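Local coordinates for 2-oxoglutarate (2OG) and Fe(II)-dependent oxygenase superfamily protein (Arabidopsis thaliana, PDB 6KWB) that probably oxidises the auxin indole-3-acetic acid irreversibly to inactive 2-oxoindole-3-acetic acid, using 2-oxoglutarate as cosubstrate, at residues D50-P55 / F149-Y154. Residues are numbered along the deposited sequence; the frame is centred on the assembly and turned at random.
Sequences DLFQRP and FRINKY. With AKG (2-oxoglutaric acid), chain E.
On the outside of the double-stranded beta-helix core of this 2-oxoglutarate oxygenase, the C-terminal end of helix 38-52 packs against strand 147-155, with F52 lying between I151 and K153. The flat F52 ring can reach the strand backbone: its CZ is 3.4 Å from K153 N and, at the ring edge, 3.6 Å from I151 O. Over one face sits K153 CB, 3.5 Å from the ring centroid and only 6° off the normal, a CH-pi contact. K153 has CG anti to its backbone N (chi1 -176°) and an extended chain, which runs back past the phenyl in the opposite direction and lays CD 3.9 Å from F52 CG. Lysine suits this partly exposed place, since its methylenes cover the aromatic face while the ammonium continues beyond it. Branched, apolar I151 suits the buried patch, its CG1 lying 4.2 Å from F52 CE2 and its CD1 4.3 Å from L51 CD1; V48 also touches it. No hydrogen bond joins the two segments. Within 50-55, R54 NH2 forms a salt bridge with D50 OD2 at 3.0 Å, and further bonds tie R54 to L102, E103 and Q108.

Strand alternation turns N152 toward the cosubstrate. Its amide can both accept and donate: Y81 OH bonds N152 OD1 and S240 OG bonds N152 ND2, fixing its rotation, while N152 ND2 makes a weak 3.4 Å bond to 2-oxoglutarate O1. Y154 also binds 2-oxoglutarate. A strand with a helix packed on one face and the other lining the 2-oxoglutarate pocket is typical of the jelly-roll core of these dioxygenases.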
# COMPACT_ATOMS: atom_id res chain seq x y z
N ASP A 50 9.27 -15.66 -7.39
CA ASP A 50 9.06 -16.83 -8.21
C ASP A 50 7.93 -16.59 -9.22
O ASP A 50 7.98 -17.04 -10.37
CB ASP A 50 8.76 -18.04 -7.32
CG ASP A 50 8.73 -19.34 -8.09
OD1 ASP A 50 9.81 -19.78 -8.55
OD2 ASP A 50 7.64 -19.90 -8.29
N LEU A 51 6.90 -15.86 -8.80
CA LEU A 51 5.75 -15.58 -9.65
C LEU A 51 6.19 -14.74 -10.85
O LEU A 51 5.69 -14.95 -11.96
CB LEU A 51 4.67 -14.87 -8.87
CG LEU A 51 3.64 -15.78 -8.19
CD1 LEU A 51 2.47 -14.96 -7.69
CD2 LEU A 51 3.18 -16.92 -9.09
N PHE A 52 7.13 -13.82 -10.65
CA PHE A 52 7.57 -12.95 -11.75
C PHE A 52 8.38 -13.72 -12.80
O PHE A 52 8.50 -13.26 -13.94
CB PHE A 52 8.39 -11.77 -11.24
CG PHE A 52 7.56 -10.58 -10.89
CD1 PHE A 52 6.88 -9.90 -11.87
CD2 PHE A 52 7.44 -10.16 -9.59
CE1 PHE A 52 6.10 -8.83 -11.57
CE2 PHE A 52 6.65 -9.08 -9.28
CZ PHE A 52 5.98 -8.42 -10.27
N GLN A 53 8.85 -14.92 -12.46
CA GLN A 53 9.59 -15.75 -13.39
C GLN A 53 8.70 -16.80 -14.02
O GLN A 53 9.16 -17.82 -14.51
CB GLN A 53 10.78 -16.41 -12.68
CG GLN A 53 11.97 -15.49 -12.63
CD GLN A 53 12.92 -15.84 -11.52
OE1 GLN A 53 12.62 -16.70 -10.69
NE2 GLN A 53 14.07 -15.17 -11.49
N ARG A 54 7.40 -16.53 -14.03
CA ARG A 54 6.48 -17.39 -14.75
C ARG A 54 6.61 -17.07 -16.25
O ARG A 54 7.08 -16.00 -16.62
CB ARG A 54 5.05 -17.16 -14.28
CG ARG A 54 4.69 -17.89 -12.99
CD ARG A 54 4.70 -19.39 -13.14
NE ARG A 54 3.93 -20.04 -12.09
CZ ARG A 54 4.43 -20.35 -10.90
NH1 ARG A 54 3.65 -20.95 -9.99
NH2 ARG A 54 5.67 -20.05 -10.59
N PRO A 55 6.18 -17.99 -17.12
CA PRO A 55 6.18 -17.67 -18.55
C PRO A 55 5.41 -16.40 -18.85
O PRO A 55 4.34 -16.20 -18.31
CB PRO A 55 5.52 -18.89 -19.19
CG PRO A 55 5.95 -19.99 -18.30
CD PRO A 55 5.95 -19.43 -16.89
N PHE A 149 -4.63 -5.81 -4.48
CA PHE A 149 -3.32 -6.37 -4.23
C PHE A 149 -2.44 -6.12 -5.45
O PHE A 149 -2.89 -6.26 -6.59
CB PHE A 149 -3.46 -7.85 -3.94
CG PHE A 149 -2.19 -8.54 -3.62
CD1 PHE A 149 -1.57 -8.35 -2.41
CD2 PHE A 149 -1.62 -9.40 -4.56
CE1 PHE A 149 -0.37 -9.02 -2.12
CE2 PHE A 149 -0.45 -10.06 -4.29
CZ PHE A 149 0.19 -9.87 -3.06
N ARG A 150 -1.19 -5.75 -5.23
CA ARG A 150 -0.32 -5.49 -6.35
C ARG A 150 1.13 -5.75 -5.96
O ARG A 150 1.65 -5.17 -5.01
CB ARG A 150 -0.52 -4.06 -6.87
CG ARG A 150 0.58 -3.59 -7.82
CD ARG A 150 0.11 -2.70 -8.99
NE ARG A 150 -0.55 -3.51 -10.00
CZ ARG A 150 -0.39 -3.39 -11.32
NH1 ARG A 150 0.43 -2.48 -11.82
NH2 ARG A 150 -1.05 -4.20 -12.13
N ILE A 151 1.78 -6.63 -6.72
CA ILE A 151 3.17 -6.98 -6.43
C ILE A 151 3.97 -6.40 -7.56
O ILE A 151 3.50 -6.35 -8.69
CB ILE A 151 3.37 -8.50 -6.33
CG1 ILE A 151 2.83 -9.18 -7.58
CG2 ILE A 151 2.62 -9.03 -5.17
CD1 ILE A 151 2.94 -10.70 -7.52
N ASN A 152 5.16 -5.91 -7.25
CA ASN A 152 5.93 -5.15 -8.22
C ASN A 152 7.36 -5.62 -8.34
O ASN A 152 7.99 -5.91 -7.34
CB ASN A 152 5.93 -3.68 -7.81
CG ASN A 152 4.55 -3.18 -7.44
OD1 ASN A 152 3.69 -2.97 -8.30
ND2 ASN A 152 4.33 -3.00 -6.13
N LYS A 153 7.88 -5.64 -9.57
CA LYS A 153 9.28 -5.95 -9.86
C LYS A 153 10.01 -4.81 -10.56
O LYS A 153 9.71 -4.51 -11.72
CB LYS A 153 9.39 -7.19 -10.73
CG LYS A 153 10.82 -7.62 -10.99
CD LYS A 153 10.85 -8.84 -11.91
CE LYS A 153 12.25 -9.23 -12.33
NZ LYS A 153 12.15 -10.46 -13.14
N TYR A 154 10.97 -4.20 -9.88
CA TYR A 154 11.74 -3.12 -10.48
C TYR A 154 13.07 -3.58 -11.04
O TYR A 154 13.88 -4.18 -10.34
CB TYR A 154 11.98 -2.04 -9.44
CG TYR A 154 10.71 -1.45 -8.94
CD1 TYR A 154 10.11 -0.38 -9.60
CD2 TYR A 154 10.06 -2.01 -7.85
CE1 TYR A 154 8.91 0.15 -9.14
CE2 TYR A 154 8.87 -1.50 -7.40
CZ TYR A 154 8.30 -0.42 -8.03
OH TYR A 154 7.11 0.05 -7.54
C1 AKG E . 2.94 1.14 -5.19
O1 AKG E . 2.82 -0.06 -5.57
O2 AKG E . 1.98 1.95 -5.27
C2 AKG E . 4.26 1.62 -4.63
O5 AKG E . 4.40 2.82 -4.41
C3 AKG E . 5.36 0.58 -4.38
C4 AKG E . 6.58 1.15 -3.66
C5 AKG E . 7.81 0.30 -3.95
O3 AKG E . 8.87 0.40 -3.26
O4 AKG E . 7.76 -0.51 -4.91